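Nitrogenase molybdenum-iron protein beta chain (Clostridium pasteurianum, PDB 4WES) forms, with the alpha chain, the molybdenum-iron protein of nitrogenase, which reduces dinitrogen to ammonium, and shares the ligation of its [8Fe-7S] cluster. Local coordinates at residues B[251-254]-B[258-261]; B[189-194]-B[274-279]. All coordinates share one frame; numbering follows the deposited sequence.

Contact 1. Residues B[251-254]-B[258-261]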
# COMPACT_ATOMS: atom_id res chain seq x y z
N LYS B 251 -2.89 33.58 18.80
CA LYS B 251 -3.02 35.02 18.92
C LYS B 251 -3.92 35.42 20.08
O LYS B 251 -3.67 36.41 20.79
CB LYS B 251 -3.55 35.60 17.60
CG LYS B 251 -2.57 35.52 16.45
CD LYS B 251 -3.14 36.00 15.10
CE LYS B 251 -2.06 35.97 14.03
NZ LYS B 251 -2.56 36.42 12.70
N THR B 252 -4.99 34.68 20.28
CA THR B 252 -5.92 34.96 21.37
C THR B 252 -5.20 34.77 22.71
O THR B 252 -5.37 35.57 23.64
CB THR B 252 -7.18 34.06 21.27
OG1 THR B 252 -7.83 34.30 20.02
CG2 THR B 252 -8.18 34.34 22.38
N LEU B 253 -4.38 33.73 22.80
CA LEU B 253 -3.61 33.46 24.00
C LEU B 253 -2.57 34.56 24.26
O LEU B 253 -2.31 34.94 25.41
CB LEU B 253 -2.95 32.08 23.90
CG LEU B 253 -2.21 31.60 25.14
CD1 LEU B 253 -3.04 31.65 26.41
CD2 LEU B 253 -1.68 30.20 24.89
N GLU B 254 -1.95 35.07 23.18
CA GLU B 254 -1.03 36.18 23.34
C GLU B 254 -1.75 37.41 23.94
O GLU B 254 -1.25 38.06 24.87
CB GLU B 254 -0.35 36.54 22.01
CG GLU B 254 0.71 37.64 22.18
CD GLU B 254 1.33 38.12 20.89
OE1 GLU B 254 2.56 38.38 20.91
OE2 GLU B 254 0.60 38.24 19.87
N LYS B 258 -0.44 37.12 27.42
CA LYS B 258 0.87 37.66 27.10
C LYS B 258 1.90 36.57 26.77
O LYS B 258 3.09 36.77 26.89
CB LYS B 258 1.38 38.62 28.18
CG LYS B 258 0.39 39.68 28.61
CD LYS B 258 0.96 40.46 29.79
CE LYS B 258 -0.10 41.33 30.46
NZ LYS B 258 0.47 42.29 31.45
N VAL B 259 1.42 35.42 26.32
CA VAL B 259 2.32 34.37 25.85
C VAL B 259 2.63 34.64 24.38
O VAL B 259 1.72 34.59 23.53
CB VAL B 259 1.68 32.96 25.99
CG1 VAL B 259 2.66 31.91 25.51
CG2 VAL B 259 1.22 32.69 27.42
N PRO B 260 3.90 34.89 24.03
CA PRO B 260 4.22 35.12 22.62
C PRO B 260 4.02 33.87 21.78
O PRO B 260 3.99 32.76 22.32
CB PRO B 260 5.70 35.50 22.61
CG PRO B 260 6.22 35.09 23.92
CD PRO B 260 5.10 34.89 24.87
N PHE B 261 3.88 34.04 20.47
CA PHE B 261 3.71 32.89 19.61
C PHE B 261 4.57 33.00 18.38
O PHE B 261 4.97 34.08 17.97
CB PHE B 261 2.23 32.65 19.26
CG PHE B 261 1.67 33.62 18.27
CD1 PHE B 261 1.26 34.88 18.65
CD2 PHE B 261 1.54 33.26 16.93
CE1 PHE B 261 0.73 35.76 17.74
CE2 PHE B 261 1.02 34.14 16.01
CZ PHE B 261 0.62 35.39 16.41
O HOH W 1 4.18 36.85 19.69
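The Phe261 ring has Lys251 over one face and Glu254 at its edge. Backbone N of Lys251 sits above that face, offset toward the rim. The Lys251 side chain runs on past the far end of the ring, with Lys251 CE 3.6 Å from Phe261 CZ. At the edge, in the ring plane, Glu254 OE2 is 3.3 Å from Phe261 CE1. The carboxylate is turned 84° to the ring. Glu254 has CG anti to its backbone N (chi1 -176°) and an extended chain, which carries the carboxylate out past Val259 to Phe261. Glu254 OE1 accepts a bond from a water at 2.5 Å. The same water accepts from Phe261 N, so it bridges the carboxylate to the backbone. Lys258 N donates to Glu254 O over 2.8 Å, but the bond is bent, 131° at the hydrogen, and the donor lies above the carbonyl plane. Glu254 CA makes a CA-H...O contact to Val259 O. On the buried side, Leu253 packs on Val259, and both touch Thr238 of strand 237-241 and Asn173 of strand 172-175. Lys258 has positive phi and ends the helix. This is a short helix-to-strand connection, from helix 243-257 into strand 261-264, an outermost strand, within this chain, of a parallel, Rossmann-like sheet.

Contact 2. Residues B[189-194]-B[274-279]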
# COMPACT_ATOMS: atom_id res chain seq x y z
N ARG B 189 6.23 13.12 20.44
CA ARG B 189 7.42 12.29 20.48
C ARG B 189 8.67 13.12 20.19
O ARG B 189 9.73 12.95 20.82
CB ARG B 189 7.30 11.13 19.48
CG ARG B 189 8.38 10.07 19.65
CD ARG B 189 8.40 9.07 18.50
NE ARG B 189 8.78 9.69 17.23
CZ ARG B 189 10.03 9.98 16.90
NH1 ARG B 189 11.05 9.68 17.71
NH2 ARG B 189 10.27 10.59 15.76
N LEU B 190 8.57 14.05 19.24
CA LEU B 190 9.68 14.92 18.88
C LEU B 190 10.03 15.90 20.01
O LEU B 190 11.21 16.09 20.32
CB LEU B 190 9.40 15.64 17.57
CG LEU B 190 9.36 14.70 16.36
CD1 LEU B 190 8.84 15.44 15.12
CD2 LEU B 190 10.73 14.15 16.05
N PHE B 191 9.02 16.51 20.62
CA PHE B 191 9.26 17.36 21.80
C PHE B 191 9.99 16.56 22.89
O PHE B 191 10.95 17.04 23.52
CB PHE B 191 7.95 17.87 22.42
CG PHE B 191 7.46 19.20 21.88
CD1 PHE B 191 7.82 20.37 22.53
CD2 PHE B 191 6.65 19.28 20.76
CE1 PHE B 191 7.41 21.58 22.04
CE2 PHE B 191 6.22 20.48 20.31
CZ PHE B 191 6.58 21.63 20.95
N GLU B 192 9.53 15.32 23.11
CA GLU B 192 10.12 14.49 24.17
C GLU B 192 11.55 14.12 23.82
O GLU B 192 12.44 14.13 24.69
CB GLU B 192 9.23 13.28 24.40
CG GLU B 192 7.93 13.72 25.06
CD GLU B 192 6.82 12.71 25.05
OE1 GLU B 192 7.05 11.55 24.64
OE2 GLU B 192 5.69 13.11 25.45
N ALA B 193 11.81 13.80 22.55
CA ALA B 193 13.19 13.48 22.13
C ALA B 193 14.11 14.71 22.29
O ALA B 193 15.31 14.55 22.58
CB ALA B 193 13.21 12.96 20.71
N MET B 194 13.57 15.90 22.07
CA MET B 194 14.30 17.16 22.24
C MET B 194 14.47 17.52 23.73
O MET B 194 15.20 18.46 24.05
CB MET B 194 13.61 18.33 21.53
CG MET B 194 13.67 18.31 19.99
SD MET B 194 15.29 18.61 19.28
CE MET B 194 15.56 20.35 19.65
N ASP B 274 12.22 20.49 9.30
CA ASP B 274 13.43 21.20 9.71
C ASP B 274 13.07 22.49 10.43
O ASP B 274 13.67 22.84 11.45
CB ASP B 274 14.28 21.54 8.48
CG ASP B 274 15.08 20.38 7.90
OD1 ASP B 274 15.09 19.26 8.48
OD2 ASP B 274 15.69 20.62 6.82
N GLU B 275 12.11 23.25 9.87
CA GLU B 275 11.74 24.55 10.48
C GLU B 275 11.14 24.37 11.88
O GLU B 275 11.35 25.19 12.79
CB GLU B 275 10.77 25.29 9.57
CG GLU B 275 11.47 25.83 8.33
CD GLU B 275 10.60 25.97 7.08
OE1 GLU B 275 9.34 25.88 7.13
OE2 GLU B 275 11.23 26.17 5.99
N PHE B 276 10.38 23.31 12.08
CA PHE B 276 9.83 22.97 13.40
C PHE B 276 10.94 22.61 14.37
O PHE B 276 10.97 23.15 15.48
CB PHE B 276 8.81 21.80 13.21
CG PHE B 276 8.37 21.15 14.48
CD1 PHE B 276 7.49 21.80 15.33
CD2 PHE B 276 8.81 19.90 14.82
CE1 PHE B 276 7.07 21.18 16.51
CE2 PHE B 276 8.40 19.28 15.98
CZ PHE B 276 7.54 19.93 16.84
N ILE B 277 11.85 21.72 13.99
CA ILE B 277 12.94 21.33 14.88
C ILE B 277 13.82 22.55 15.21
O ILE B 277 14.21 22.76 16.37
CB ILE B 277 13.78 20.21 14.24
CG1 ILE B 277 12.96 18.94 14.06
CG2 ILE B 277 15.05 19.91 15.03
CD1 ILE B 277 12.42 18.33 15.33
N MET B 278 14.11 23.38 14.22
CA MET B 278 14.92 24.60 14.48
C MET B 278 14.21 25.56 15.40
O MET B 278 14.85 26.16 16.27
CB MET B 278 15.32 25.28 13.18
CG MET B 278 16.29 24.50 12.31
SD MET B 278 17.86 24.16 13.07
CE MET B 278 17.43 22.85 14.22
N ALA B 279 12.89 25.72 15.26
CA ALA B 279 12.15 26.59 16.16
C ALA B 279 12.27 26.08 17.58
O ALA B 279 12.45 26.87 18.53
CB ALA B 279 10.69 26.67 15.76
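Phe191 and Leu190 of helix 181-193 meet Phe276 of helix 270-284 in an apolar helix-helix contact. It lies beside the parallel, Rossmann-like sheet that contains strand 172-175. All five residues that touch are buried, and no hydrogen bond crosses between the two segments.

Leu190 supplies an aliphatic contact to the Phe276 ring. In the conformer described, Leu190 CB and CD1 both reach the ring, and Leu190 CD1 is 4.0 Å from Phe276 CE2. Leu190 leaves its helix toward helix 270-284, and Phe276 closes the distance with its ring. Leu190 also packs on Ile292 of helix 290-305, so a third helix adjoins the contact.

Met194 packs loosely on Ile277, again in the conformer described. Met194 SD is 4.5 Å from Ile277 CG2, and Met194 CE lies 4.3 Å from the backbone Ile277 O. Trp519 of the alpha chain packs on Ile277 and Met278, which places helix 270-284 at the subunit interface.

The aromatic contact joins the two phenylalanines. The rings of Phe191 and Phe276 have centroids 5.8 Å apart and planes at 68°, an oblique pair. With chi1 at 168°, the Phe276 ring swings away from its own backbone N and reaches helix 181-193. Phe191 also meets the ring of Tyr198 and rests on Ile172 and Val174 of the sheet. Phe191 CE2 comes to the edge of the Phe276 ring, near its plane, 3.8 Å from Phe276 CZ.

Both contacts belong to the same Rossmann-like part of the chain, and their centres are about 20 Å apart. Contact 1 is local. It joins a helix to the strand that follows it, and it is only partly buried. Contact 2 is buried and long-range. It joins two helices whose segments are about 80 residues apart in sequence, and contact 1 falls within that span. The chemistry follows the setting. Contact 1 mixes a backbone bond, a carboxylate, a water and a ring, whereas contact 2 is apolar across its segments. Strand 172-175 is touched by side chains from both. The alpha chain reaches contact 2 but not contact 1.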